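Local coordinates for protein PT26-6P (Thermococcus sp., PDB 2WB7) that is of unknown function but is encoded by a mobile extrachromosomal element of a euryarchaeon and joins two immunoglobulin-like domains to a helical domain, at residues A[60-65]-A[220-225]; A[129-134]-A[161-166]; A[391-396]-A[480-485]; A[459-464]-A[475-480]. All coordinates share one frame; numbering follows the deposited sequence.

Interaction 1: residues A[60-65]-A[220-225]; sequences LIYGFS and HVTGTN
Ile61 and Tyr62 pair with Val221 and Thr222 in a short parallel beta ladder near the protein surface, where the end of strand 52-62 takes on the two-residue strand 221-222. Three backbone bonds hold it. Ile61 N donates to His220 O at 2.8 Å. Ile61 O accepts from Thr222 N at 2.9 Å. Gly63 N reaches Thr222 O, also at 2.9 Å. The side chains alternate between the two faces of the sheet. Ile61 and Val221 share one face, with Ile61 CB 3.9 Å from Val221 CG2. Tyr62 and Thr222 share the other, where Leu60 CD1 also leans on the methyl of Thr222. Tyr62 has CG opposite its backbone N (chi1 -179°), and the ring runs on towards Thr224 and Asn225. Thr222 O lies over one ring face, offset towards the rim, and Thr224 O approaches Tyr62 CE1 obliquely at 3.6 Å. The hydroxyl bonds Tyr259 O of strand 253-261, and Tyr62 N meets Ser264 OG, so this strand end also reaches the second immunoglobulin-like domain. Replacing Tyr62 with a leucine would probably leave Tyr259 O without its hydroxyl partner and the residues at 222-225 without the ring they border. Gly63 follows at the second position of a type II' turn, where its positive phi (51°) suits a glycine. The ladder is held by backbone bonds, so its pairing probably depends little on which side chains stand on it.

Interaction 2: residues A[129-134]-A[161-166]; sequences KAPDPL and THFEIR
Lys129 NZ is gripped by Asp132 OD2 at 2.6 Å and by Pro372 O, and this tie spans the bend that carries Ala130 and Pro131 against Phe163 and Thr161. The ammonium uses the anti lone pair of OD2, the one turned away from OD1. Asp132 OD1 takes a bond from Trp374 NE1, so both carboxylate oxygens are engaged and the rotation of the group is fixed. The contact itself is apolar. The methyl of Ala130 sits over one face of the Phe163 ring in a CH-pi contact, with Ala130 CB 3.9 Å from the centroid and 30° off the normal. It lies towards one side of the ring, with CD2 the nearest ring atom. Phe163 holds CG between its backbone N and carbonyl carbon (chi1 72°), and this rotation presents a ring face to Ala130. Pro131 crosses Thr161 obliquely. Pro131 CG meets Thr161 CG2 at 3.6 Å, and Pro131 CB packs against Thr161 OG1 at 3.5 Å. Pro131 CD also lies 3.9 Å from Phe163 CB. The proline ring thus touches both Thr161 and Phe163. Both segments belong to the first immunoglobulin-like domain. The loop leaves strand 120-129 of one sheet, while Phe163 belongs to the segment that runs into strand 163-178 of the other. Helices 135-144 and 149-157 lie in the chain between them. Phe163 also touches Val94 of strand 85-96 and Phe67 of strand 66-75, so this side chain touches strands of both sheets.

Interaction 3: residues A[391-396]-A[480-485]; sequences MKDQDV and AAKKHE
Met391, present as selenomethionine, and Glu485 come together at a slant, while Asp393 and Lys482 meet at about a right angle. These two pairs carry the contact. The extended chain of Glu485, CG anti to the backbone N (chi1 -165°), carries the carboxylate to the start of segment 391-396. Glu485 OE1 accepts from Met391 N at 3.3 Å. The donor comes on the syn side, 25° out of the carboxylate plane, and the N-H points well at the oxygen (159°). OE2 accepts from Val390 N and pairs with Lys425, so one carboxylate holds two successive backbone amides. The selenomethionine chain is bent at its second and third torsions. The bend brings Met391 SE to 4.2 Å from Ala481 CB, over the helix surface. Lys482 is fully stretched and passes beside Met391 O, with Lys482 CE 4.0 Å away. Lys482 NZ reaches Asp393 OD1 at 3.2 Å, from above the carboxylate plane. This salt bridge is one link in a larger network of charges: Lys482 NZ also binds Asp7 OD2 and Thr4 O, and Asp393 OD2 pairs with Lys241. The many partners probably keep the buried Lys482 ammonium charged. Asp393 lies in the first turn of its helix, where a negative group is likely to suit the helix dipole. The contact thus sets the start of helix 393-404 against helix 471-499 in the helical domain. Helix 408-438 closes in through Met418, which touches Met391, and Leu422, which touches Glu485.

Interaction 4: residues A[459-464]-A[475-480]; sequences INDLQK and LNYLNA
Asp461 and Tyr477 mark the closest backbone approach of two helices running antiparallel, with 163° between their directions and axes 8.2 Å apart. The Tyr477 ring is the main bridge, meeting both Lys464 and Asp461. Lys464 CB sits over the centre of one ring face, 3.7 Å from the centroid and 12° off the normal, a clear CH-pi contact. The lysine chain crosses the ring obliquely, and Lys464 CD comes 3.2 Å from Tyr477 OH. Asp461 approaches from another direction. Its carboxylate lies at the ring edge, turned 57° from the ring plane, with Asp461 OD1 3.5 Å from Tyr477 CD1. This edge carries the partly positive ring hydrogens, so the placing is likely to be mildly favourable. Asp461 CB lies 3.5 Å from Tyr477 O. The helices form a helical hairpin: helix 442-465, a short loop, and helix 471-499 running back beside it. Tyr477 stands near that turn and also touches Gln468 in the loop and Pro525 at the chain end. Cutting Tyr477 back to an alanine would probably open a gap between the helices and leave the Lys464 chain without the ring it covers. Farther round the helices, Leu462 and Leu478 meet methyl to methyl, Leu462 CD2 to Leu478 CD2 at 3.9 Å, their side chains at about a right angle. Asp461 OD2 packs against the Ala480 methyl and lies near Glu524 OE2, a like charge that may raise the proton affinity of either group.

Interactions 1 and 2 touch through Phe64, which packs on Lys129, Pro131, Asp132 and Pro133. Interaction 2 is nested within the chain loop that interaction 1 closes. Interaction 1 lies near the surface and is held by backbone bonds; interaction 2 is partly buried and apolar across its two segments. Interactions 3 and 4 are buried in the helical domain, with centres about 54 Å and 58 Å from that of interaction 2. They share Ala480 and helix 471-499. Asp461 packs on Ala481 and His484, and Leu462 meets Met391. Interaction 3 relies on charged groups at a helix start, whereas interaction 4 relies on an aromatic ring and leucines inside a hairpin.

Interaction 1: residues A[60-65]-A[220-225]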
loop_
_atom_site.group_PDB
_atom_site.type_symbol
_atom_site.label_atom_id
_atom_site.label_comp_id
_atom_site.label_asym_id
_atom_site.label_seq_id
_atom_site.Cartn_x
_atom_site.Cartn_y
_atom_site.Cartn_z
ATOM N N LEU A 60 -12.766 3.057 -8.563
ATOM C CA LEU A 60 -11.890 3.181 -7.409
ATOM C C LEU A 60 -10.541 3.839 -7.758
ATOM O O LEU A 60 -9.822 3.398 -8.669
ATOM C CB LEU A 60 -11.650 1.802 -6.808
ATOM C CG LEU A 60 -10.784 1.824 -5.554
ATOM C CD1 LEU A 60 -11.678 1.966 -4.316
ATOM C CD2 LEU A 60 -9.883 0.564 -5.478
ATOM N N ILE A 61 -10.211 4.906 -7.037
ATOM C CA ILE A 61 -8.883 5.510 -7.093
ATOM C C ILE A 61 -8.295 5.367 -5.701
ATOM O O ILE A 61 -8.911 5.777 -4.719
ATOM C CB ILE A 61 -8.948 7.007 -7.423
ATOM C CG1 ILE A 61 -9.756 7.245 -8.696
ATOM C CG2 ILE A 61 -7.547 7.612 -7.548
ATOM C CD1 ILE A 61 -9.841 8.717 -9.093
ATOM N N TYR A 62 -7.123 4.762 -5.596
ATOM C CA TYR A 62 -6.508 4.661 -4.293
ATOM C C TYR A 62 -5.629 5.882 -4.031
ATOM O O TYR A 62 -4.771 6.232 -4.845
ATOM C CB TYR A 62 -5.712 3.367 -4.148
ATOM C CG TYR A 62 -5.078 3.239 -2.782
ATOM C CD1 TYR A 62 -5.638 2.413 -1.801
ATOM C CD2 TYR A 62 -3.934 3.965 -2.456
ATOM C CE1 TYR A 62 -5.063 2.305 -0.531
ATOM C CE2 TYR A 62 -3.356 3.872 -1.193
ATOM C CZ TYR A 62 -3.923 3.042 -0.236
ATOM O OH TYR A 62 -3.339 2.952 1.007
ATOM N N GLY A 63 -5.877 6.546 -2.903
ATOM C CA GLY A 63 -5.035 7.651 -2.438
ATOM C C GLY A 63 -4.756 8.747 -3.450
ATOM O O GLY A 63 -5.670 9.303 -4.043
ATOM N N PHE A 64 -3.484 9.061 -3.659
ATOM C CA PHE A 64 -3.131 10.192 -4.495
ATOM C C PHE A 64 -2.666 9.761 -5.874
ATOM O O PHE A 64 -1.686 10.296 -6.388
ATOM C CB PHE A 64 -2.031 11.021 -3.832
ATOM C CG PHE A 64 -2.433 11.623 -2.515
ATOM C CD1 PHE A 64 -3.146 12.803 -2.475
ATOM C CD2 PHE A 64 -2.084 11.017 -1.313
ATOM C CE1 PHE A 64 -3.514 13.363 -1.273
ATOM C CE2 PHE A 64 -2.460 11.569 -0.109
ATOM C CZ PHE A 64 -3.172 12.745 -0.090
ATOM N N SER A 65 -3.361 8.807 -6.486
ATOM C CA SER A 65 -2.963 8.339 -7.816
ATOM C C SER A 65 -3.497 9.209 -8.952
ATOM O O SER A 65 -4.463 9.953 -8.810
ATOM C CB SER A 65 -3.402 6.904 -8.052
ATOM O OG SER A 65 -3.393 6.179 -6.851
ATOM N N HIS A 220 -14.677 8.849 -5.426
ATOM C CA HIS A 220 -14.236 7.567 -5.980
ATOM C C HIS A 220 -12.887 7.196 -5.409
ATOM O O HIS A 220 -12.337 6.146 -5.733
ATOM C CB HIS A 220 -14.163 7.610 -7.508
ATOM C CG HIS A 220 -15.488 7.834 -8.167
ATOM N ND1 HIS A 220 -15.848 9.042 -8.724
ATOM C CD2 HIS A 220 -16.544 7.004 -8.349
ATOM C CE1 HIS A 220 -17.072 8.948 -9.215
ATOM N NE2 HIS A 220 -17.515 7.720 -9.002
ATOM N N VAL A 221 -12.363 8.078 -4.562
ATOM C CA VAL A 221 -11.064 7.894 -3.939
ATOM C C VAL A 221 -11.204 7.299 -2.552
ATOM O O VAL A 221 -12.039 7.736 -1.766
ATOM C CB VAL A 221 -10.340 9.228 -3.810
ATOM C CG1 VAL A 221 -8.981 9.019 -3.244
ATOM C CG2 VAL A 221 -10.244 9.896 -5.165
ATOM N N THR A 222 -10.389 6.297 -2.251
ATOM C CA THR A 222 -10.344 5.762 -0.906
ATOM C C THR A 222 -8.948 5.901 -0.335
ATOM O O THR A 222 -7.951 5.743 -1.045
ATOM C CB THR A 222 -10.752 4.290 -0.854
ATOM O OG1 THR A 222 -10.736 3.835 0.509
ATOM C CG2 THR A 222 -9.801 3.441 -1.689
ATOM N N GLY A 223 -8.894 6.206 0.960
ATOM C CA GLY A 223 -7.644 6.300 1.702
ATOM C C GLY A 223 -7.302 4.989 2.385
ATOM O O GLY A 223 -6.138 4.612 2.440
ATOM N N THR A 224 -8.311 4.283 2.899
ATOM C CA THR A 224 -8.067 3.029 3.624
ATOM C C THR A 224 -7.286 2.067 2.746
ATOM O O THR A 224 -7.773 1.632 1.705
ATOM C CB THR A 224 -9.374 2.327 4.116
ATOM O OG1 THR A 224 -9.036 1.149 4.865
ATOM C CG2 THR A 224 -10.268 1.918 2.936
ATOM N N ASN A 225 -6.070 1.747 3.171
ATOM C CA ASN A 225 -5.225 0.814 2.448
ATOM C C ASN A 225 -5.509 -0.639 2.827
ATOM O O ASN A 225 -4.926 -1.560 2.253
ATOM C CB ASN A 225 -3.737 1.148 2.653
ATOM C CG ASN A 225 -3.308 1.117 4.122
ATOM O OD1 ASN A 225 -4.133 1.203 5.037
ATOM N ND2 ASN A 225 -2.005 1.006 4.347
#

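Interaction 2: residues A[129-134]-A[161-166]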
loop_
_atom_site.group_PDB
_atom_site.type_symbol
_atom_site.label_atom_id
_atom_site.label_comp_id
_atom_site.label_asym_id
_atom_site.label_seq_id
_atom_site.Cartn_x
_atom_site.Cartn_y
_atom_site.Cartn_z
ATOM N N LYS A 129 -5.351 14.015 -12.010
ATOM C CA LYS A 129 -4.903 13.807 -10.646
ATOM C C LYS A 129 -5.400 14.916 -9.714
ATOM O O LYS A 129 -5.335 16.105 -10.050
ATOM C CB LYS A 129 -3.381 13.732 -10.626
ATOM C CG LYS A 129 -2.798 13.386 -9.272
ATOM C CD LYS A 129 -1.289 13.610 -9.228
ATOM C CE LYS A 129 -0.768 13.360 -7.820
ATOM N NZ LYS A 129 0.584 13.923 -7.614
ATOM N N ALA A 130 -5.898 14.521 -8.548
ATOM C CA ALA A 130 -6.345 15.469 -7.535
ATOM C C ALA A 130 -5.193 16.289 -6.938
ATOM O O ALA A 130 -4.019 16.040 -7.243
ATOM C CB ALA A 130 -7.084 14.732 -6.438
ATOM N N PRO A 131 -5.519 17.280 -6.083
ATOM C CA PRO A 131 -4.477 18.012 -5.355
ATOM C C PRO A 131 -3.615 17.075 -4.483
ATOM O O PRO A 131 -4.137 16.133 -3.866
ATOM C CB PRO A 131 -5.281 18.987 -4.477
ATOM C CG PRO A 131 -6.567 19.166 -5.187
ATOM C CD PRO A 131 -6.861 17.816 -5.792
ATOM N N ASP A 132 -2.313 17.345 -4.435
ATOM C CA ASP A 132 -1.364 16.467 -3.769
ATOM C C ASP A 132 -0.362 17.260 -2.932
ATOM O O ASP A 132 0.671 17.690 -3.441
ATOM C CB ASP A 132 -0.618 15.656 -4.827
ATOM C CG ASP A 132 0.134 14.475 -4.252
ATOM O OD1 ASP A 132 0.360 14.427 -3.026
ATOM O OD2 ASP A 132 0.496 13.589 -5.037
ATOM N N PRO A 133 -0.650 17.418 -1.635
ATOM C CA PRO A 133 0.146 18.190 -0.691
ATOM C C PRO A 133 1.537 17.610 -0.401
ATOM O O PRO A 133 2.494 18.377 -0.239
ATOM C CB PRO A 133 -0.693 18.164 0.585
ATOM C CG PRO A 133 -2.001 17.562 0.222
ATOM C CD PRO A 133 -1.773 16.734 -0.983
ATOM N N LEU A 134 1.657 16.283 -0.352
ATOM C CA LEU A 134 2.914 15.630 0.022
ATOM C C LEU A 134 3.964 15.445 -1.103
ATOM O O LEU A 134 5.155 15.248 -0.821
ATOM C CB LEU A 134 2.611 14.281 0.679
ATOM C CG LEU A 134 1.942 14.411 2.038
ATOM C CD1 LEU A 134 1.948 13.086 2.791
ATOM C CD2 LEU A 134 2.654 15.498 2.841
ATOM N N THR A 161 -7.628 15.280 -1.097
ATOM C CA THR A 161 -8.336 16.549 -1.253
ATOM C C THR A 161 -9.611 16.403 -2.085
ATOM O O THR A 161 -9.686 15.543 -2.965
ATOM C CB THR A 161 -7.452 17.578 -1.964
ATOM O OG1 THR A 161 -6.158 17.653 -1.327
ATOM C CG2 THR A 161 -8.138 18.943 -1.967
ATOM N N HIS A 162 -10.605 17.245 -1.803
ATOM C CA HIS A 162 -11.840 17.308 -2.601
ATOM C C HIS A 162 -11.593 18.052 -3.913
ATOM O O HIS A 162 -10.919 19.076 -3.919
ATOM C CB HIS A 162 -12.947 18.032 -1.825
ATOM C CG HIS A 162 -13.689 17.156 -0.864
ATOM N ND1 HIS A 162 -14.582 17.651 0.061
ATOM C CD2 HIS A 162 -13.661 15.814 -0.680
ATOM C CE1 HIS A 162 -15.088 16.650 0.761
ATOM N NE2 HIS A 162 -14.550 15.523 0.328
ATOM N N PHE A 163 -12.144 17.550 -5.014
ATOM C CA PHE A 163 -11.938 18.164 -6.330
ATOM C C PHE A 163 -13.067 17.763 -7.287
ATOM O O PHE A 163 -13.859 16.869 -6.980
ATOM C CB PHE A 163 -10.608 17.698 -6.930
ATOM C CG PHE A 163 -10.638 16.269 -7.394
ATOM C CD1 PHE A 163 -10.848 15.959 -8.735
ATOM C CD2 PHE A 163 -10.492 15.228 -6.484
ATOM C CE1 PHE A 163 -10.898 14.636 -9.161
ATOM C CE2 PHE A 163 -10.546 13.910 -6.904
ATOM C CZ PHE A 163 -10.746 13.615 -8.245
ATOM N N GLU A 164 -13.123 18.428 -8.444
ATOM C CA GLU A 164 -14.040 18.062 -9.514
ATOM C C GLU A 164 -13.358 18.234 -10.859
ATOM O O GLU A 164 -12.411 19.005 -10.988
ATOM C CB GLU A 164 -15.309 18.922 -9.472
ATOM C CG GLU A 164 -16.141 18.791 -8.200
ATOM C CD GLU A 164 -16.943 17.509 -8.151
ATOM O OE1 GLU A 164 -17.073 16.863 -9.209
ATOM O OE2 GLU A 164 -17.446 17.146 -7.064
ATOM N N ILE A 165 -13.842 17.509 -11.857
ATOM C CA ILE A 165 -13.380 17.697 -13.221
ATOM C C ILE A 165 -14.389 18.506 -14.038
ATOM O O ILE A 165 -15.600 18.306 -13.945
ATOM C CB ILE A 165 -13.130 16.354 -13.926
ATOM C CG1 ILE A 165 -12.155 15.508 -13.115
ATOM C CG2 ILE A 165 -12.579 16.580 -15.329
ATOM C CD1 ILE A 165 -11.914 14.143 -13.715
ATOM N N ARG A 166 -13.894 19.431 -14.841
ATOM C CA ARG A 166 -14.785 20.098 -15.765
ATOM C C ARG A 166 -14.227 20.175 -17.190
ATOM O O ARG A 166 -13.004 20.230 -17.412
ATOM C CB ARG A 166 -15.249 21.460 -15.224
ATOM C CG ARG A 166 -14.281 22.623 -15.397
ATOM C CD ARG A 166 -15.043 23.960 -15.246
ATOM N NE ARG A 166 -15.832 24.066 -14.006
ATOM C CZ ARG A 166 -15.734 25.072 -13.131
ATOM N NH1 ARG A 166 -14.879 26.067 -13.346
ATOM N NH2 ARG A 166 -16.489 25.091 -12.039
#

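Interaction 3: residues A[391-396]-A[480-485]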
loop_
_atom_site.group_PDB
_atom_site.type_symbol
_atom_site.label_atom_id
_atom_site.label_comp_id
_atom_site.label_asym_id
_atom_site.label_seq_id
_atom_site.Cartn_x
_atom_site.Cartn_y
_atom_site.Cartn_z
HETATM N N MSE A 391 13.538 -20.868 27.379
HETATM C CA MSE A 391 13.378 -22.170 26.764
HETATM C C MSE A 391 14.135 -22.293 25.457
HETATM O O MSE A 391 13.547 -22.349 24.376
HETATM C CB MSE A 391 11.909 -22.432 26.560
HETATM C CG MSE A 391 11.150 -21.925 27.743
HETATM SE SE MSE A 391 9.736 -23.088 28.258
HETATM C CE MSE A 391 10.748 -24.769 28.241
ATOM N N LYS A 392 15.454 -22.323 25.572
ATOM C CA LYS A 392 16.317 -22.573 24.442
ATOM C C LYS A 392 15.987 -23.948 23.838
ATOM O O LYS A 392 15.572 -24.860 24.554
ATOM C CB LYS A 392 17.748 -22.529 24.935
ATOM C CG LYS A 392 18.113 -21.211 25.578
ATOM C CD LYS A 392 18.610 -20.231 24.519
ATOM C CE LYS A 392 18.954 -18.881 25.140
ATOM N NZ LYS A 392 19.502 -19.037 26.533
ATOM N N ASP A 393 16.151 -24.100 22.529
ATOM C CA ASP A 393 15.847 -25.374 21.913
ATOM C C ASP A 393 16.674 -26.496 22.550
ATOM O O ASP A 393 16.148 -27.574 22.830
ATOM C CB ASP A 393 16.086 -25.331 20.406
ATOM C CG ASP A 393 15.248 -24.268 19.703
ATOM O OD1 ASP A 393 14.220 -23.822 20.267
ATOM O OD2 ASP A 393 15.622 -23.883 18.572
ATOM N N GLN A 394 17.964 -26.251 22.775
ATOM C CA GLN A 394 18.823 -27.283 23.339
ATOM C C GLN A 394 18.228 -27.837 24.616
ATOM O O GLN A 394 18.123 -29.048 24.798
ATOM C CB GLN A 394 20.236 -26.753 23.622
ATOM C CG GLN A 394 21.284 -27.857 23.865
ATOM C CD GLN A 394 21.204 -28.982 22.829
ATOM O OE1 GLN A 394 21.441 -28.766 21.634
ATOM N NE2 GLN A 394 20.855 -30.183 23.282
ATOM N N ASP A 395 17.828 -26.932 25.499
ATOM C CA ASP A 395 17.297 -27.295 26.813
ATOM C C ASP A 395 15.972 -28.017 26.671
ATOM O O ASP A 395 15.684 -28.962 27.415
ATOM C CB ASP A 395 17.105 -26.055 27.676
ATOM C CG ASP A 395 18.392 -25.255 27.853
ATOM O OD1 ASP A 395 19.356 -25.461 27.088
ATOM O OD2 ASP A 395 18.449 -24.404 28.761
ATOM N N VAL A 396 15.166 -27.587 25.710
ATOM C CA VAL A 396 13.937 -28.307 25.430
ATOM C C VAL A 396 14.230 -29.716 24.937
ATOM O O VAL A 396 13.519 -30.667 25.271
ATOM C CB VAL A 396 13.058 -27.586 24.407
ATOM C CG1 VAL A 396 11.939 -28.507 23.945
ATOM C CG2 VAL A 396 12.479 -26.319 25.018
ATOM N N ALA A 480 3.188 -25.413 24.631
ATOM C CA ALA A 480 2.363 -24.316 25.129
ATOM C C ALA A 480 3.250 -23.374 25.909
ATOM O O ALA A 480 3.208 -22.165 25.718
ATOM C CB ALA A 480 1.211 -24.823 26.008
ATOM N N ALA A 481 4.065 -23.928 26.786
ATOM C CA ALA A 481 4.937 -23.107 27.598
ATOM C C ALA A 481 5.909 -22.264 26.748
ATOM O O ALA A 481 6.184 -21.102 27.054
ATOM C CB ALA A 481 5.690 -23.978 28.598
ATOM N N LYS A 482 6.411 -22.846 25.669
ATOM C CA LYS A 482 7.334 -22.133 24.796
ATOM C C LYS A 482 6.695 -20.915 24.102
ATOM O O LYS A 482 7.253 -19.798 24.113
ATOM C CB LYS A 482 7.864 -23.088 23.746
ATOM C CG LYS A 482 9.196 -22.682 23.184
ATOM C CD LYS A 482 9.602 -23.648 22.111
ATOM C CE LYS A 482 10.923 -23.276 21.489
ATOM N NZ LYS A 482 11.053 -24.075 20.229
ATOM N N LYS A 483 5.525 -21.140 23.501
ATOM C CA LYS A 483 4.802 -20.079 22.808
ATOM C C LYS A 483 4.301 -19.017 23.769
ATOM O O LYS A 483 4.252 -17.836 23.413
ATOM C CB LYS A 483 3.618 -20.635 22.037
ATOM C CG LYS A 483 3.882 -21.936 21.346
ATOM C CD LYS A 483 4.965 -21.869 20.308
ATOM C CE LYS A 483 4.672 -22.911 19.223
ATOM N NZ LYS A 483 5.846 -23.761 18.894
ATOM N N HIS A 484 3.895 -19.429 24.970
ATOM C CA HIS A 484 3.530 -18.453 25.995
ATOM C C HIS A 484 4.721 -17.553 26.303
ATOM O O HIS A 484 4.554 -16.345 26.427
ATOM C CB HIS A 484 2.999 -19.102 27.290
ATOM C CG HIS A 484 1.554 -19.501 27.230
ATOM N ND1 HIS A 484 0.563 -18.658 26.769
ATOM C CD2 HIS A 484 0.930 -20.651 27.583
ATOM C CE1 HIS A 484 -0.605 -19.274 26.831
ATOM N NE2 HIS A 484 -0.407 -20.489 27.309
ATOM N N GLU A 485 5.922 -18.117 26.421
ATOM C CA GLU A 485 7.084 -17.266 26.675
ATOM C C GLU A 485 7.339 -16.302 25.515
ATOM O O GLU A 485 7.744 -15.154 25.727
ATOM C CB GLU A 485 8.360 -18.056 26.971
ATOM C CG GLU A 485 9.412 -17.145 27.584
ATOM C CD GLU A 485 10.870 -17.578 27.351
ATOM O OE1 GLU A 485 11.099 -18.706 26.868
ATOM O OE2 GLU A 485 11.784 -16.762 27.670
#

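Interaction 4: residues A[459-464]-A[475-480]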
loop_
_atom_site.group_PDB
_atom_site.type_symbol
_atom_site.label_atom_id
_atom_site.label_comp_id
_atom_site.label_asym_id
_atom_site.label_seq_id
_atom_site.Cartn_x
_atom_site.Cartn_y
_atom_site.Cartn_z
ATOM N N ILE A 459 4.848 -20.554 33.188
ATOM C CA ILE A 459 5.225 -21.155 34.453
ATOM C C ILE A 459 4.266 -22.284 34.822
ATOM O O ILE A 459 4.680 -23.290 35.362
ATOM C CB ILE A 459 5.291 -20.145 35.602
ATOM C CG1 ILE A 459 6.489 -19.205 35.410
ATOM C CG2 ILE A 459 5.422 -20.896 36.933
ATOM C CD1 ILE A 459 6.752 -18.275 36.580
ATOM N N ASN A 460 2.991 -22.125 34.507
ATOM C CA ASN A 460 2.017 -23.127 34.850
ATOM C C ASN A 460 2.166 -24.349 33.982
ATOM O O ASN A 460 2.053 -25.485 34.457
ATOM C CB ASN A 460 0.609 -22.570 34.696
ATOM C CG ASN A 460 -0.432 -23.498 35.247
ATOM O OD1 ASN A 460 -0.478 -23.748 36.447
ATOM N ND2 ASN A 460 -1.266 -24.041 34.369
ATOM N N ASP A 461 2.400 -24.126 32.692
ATOM C CA ASP A 461 2.596 -25.243 31.770
ATOM C C ASP A 461 3.832 -26.062 32.151
ATOM O O ASP A 461 3.789 -27.291 32.122
ATOM C CB ASP A 461 2.652 -24.755 30.328
ATOM C CG ASP A 461 1.301 -24.303 29.823
ATOM O OD1 ASP A 461 0.277 -24.692 30.409
ATOM O OD2 ASP A 461 1.234 -23.557 28.838
ATOM N N LEU A 462 4.913 -25.394 32.547
ATOM C CA LEU A 462 6.086 -26.113 33.049
ATOM C C LEU A 462 5.751 -26.998 34.259
ATOM O O LEU A 462 6.227 -28.142 34.348
ATOM C CB LEU A 462 7.256 -25.162 33.356
ATOM C CG LEU A 462 7.948 -24.608 32.094
ATOM C CD1 LEU A 462 9.007 -23.573 32.427
ATOM C CD2 LEU A 462 8.552 -25.696 31.189
ATOM N N GLN A 463 4.922 -26.480 35.170
ATOM C CA GLN A 463 4.499 -27.234 36.356
ATOM C C GLN A 463 3.780 -28.506 35.923
ATOM O O GLN A 463 4.048 -29.591 36.435
ATOM C CB GLN A 463 3.549 -26.418 37.225
ATOM C CG GLN A 463 4.125 -25.134 37.834
ATOM C CD GLN A 463 4.849 -25.359 39.142
ATOM O OE1 GLN A 463 5.137 -26.493 39.516
ATOM N NE2 GLN A 463 5.140 -24.272 39.858
ATOM N N LYS A 464 2.844 -28.376 34.993
ATOM C CA LYS A 464 2.087 -29.537 34.555
ATOM C C LYS A 464 2.952 -30.468 33.706
ATOM O O LYS A 464 2.833 -31.702 33.770
ATOM C CB LYS A 464 0.824 -29.109 33.797
ATOM C CG LYS A 464 -0.058 -28.145 34.571
ATOM C CD LYS A 464 -1.472 -28.099 34.006
ATOM C CE LYS A 464 -2.259 -26.920 34.554
ATOM N NZ LYS A 464 -2.352 -27.048 36.035
ATOM N N LEU A 475 5.037 -33.193 25.554
ATOM C CA LEU A 475 5.354 -32.317 24.441
ATOM C C LEU A 475 4.415 -31.115 24.415
ATOM O O LEU A 475 4.872 -29.967 24.379
ATOM C CB LEU A 475 5.277 -33.072 23.114
ATOM C CG LEU A 475 6.399 -34.078 22.841
ATOM C CD1 LEU A 475 6.321 -34.570 21.394
ATOM C CD2 LEU A 475 7.784 -33.490 23.162
ATOM N N ASN A 476 3.106 -31.379 24.466
ATOM C CA ASN A 476 2.132 -30.304 24.341
ATOM C C ASN A 476 2.301 -29.203 25.365
ATOM O O ASN A 476 2.219 -28.026 25.031
ATOM C CB ASN A 476 0.719 -30.840 24.379
ATOM C CG ASN A 476 0.326 -31.507 23.090
ATOM O OD1 ASN A 476 1.021 -31.394 22.085
ATOM N ND2 ASN A 476 -0.783 -32.229 23.112
ATOM N N TYR A 477 2.548 -29.580 26.610
ATOM C CA TYR A 477 2.727 -28.583 27.644
ATOM C C TYR A 477 4.038 -27.805 27.491
ATOM O O TYR A 477 4.087 -26.596 27.768
ATOM C CB TYR A 477 2.661 -29.222 29.028
ATOM C CG TYR A 477 1.267 -29.284 29.621
ATOM C CD1 TYR A 477 0.586 -28.117 29.955
ATOM C CD2 TYR A 477 0.644 -30.506 29.875
ATOM C CE1 TYR A 477 -0.678 -28.156 30.511
ATOM C CE2 TYR A 477 -0.616 -30.557 30.439
ATOM C CZ TYR A 477 -1.271 -29.377 30.761
ATOM O OH TYR A 477 -2.531 -29.409 31.313
ATOM N N LEU A 478 5.101 -28.488 27.066
ATOM C CA LEU A 478 6.353 -27.791 26.793
ATOM C C LEU A 478 6.133 -26.796 25.661
ATOM O O LEU A 478 6.564 -25.647 25.722
ATOM C CB LEU A 478 7.456 -28.770 26.417
ATOM C CG LEU A 478 8.027 -29.596 27.564
ATOM C CD1 LEU A 478 9.110 -30.512 27.013
ATOM C CD2 LEU A 478 8.541 -28.678 28.671
ATOM N N ASN A 479 5.426 -27.232 24.630
ATOM C CA ASN A 479 5.153 -26.363 23.515
ATOM C C ASN A 479 4.254 -25.168 23.870
ATOM O O ASN A 479 4.534 -24.036 23.457
ATOM C CB ASN A 479 4.598 -27.150 22.344
ATOM C CG ASN A 479 4.692 -26.378 21.067
ATOM O OD1 ASN A 479 3.680 -26.080 20.428
ATOM N ND2 ASN A 479 5.907 -25.992 20.703
ATOM N N ALA A 480 3.188 -25.413 24.631
ATOM C CA ALA A 480 2.363 -24.316 25.129
ATOM C C ALA A 480 3.250 -23.374 25.909
ATOM O O ALA A 480 3.208 -22.165 25.718
ATOM C CB ALA A 480 1.211 -24.823 26.008
#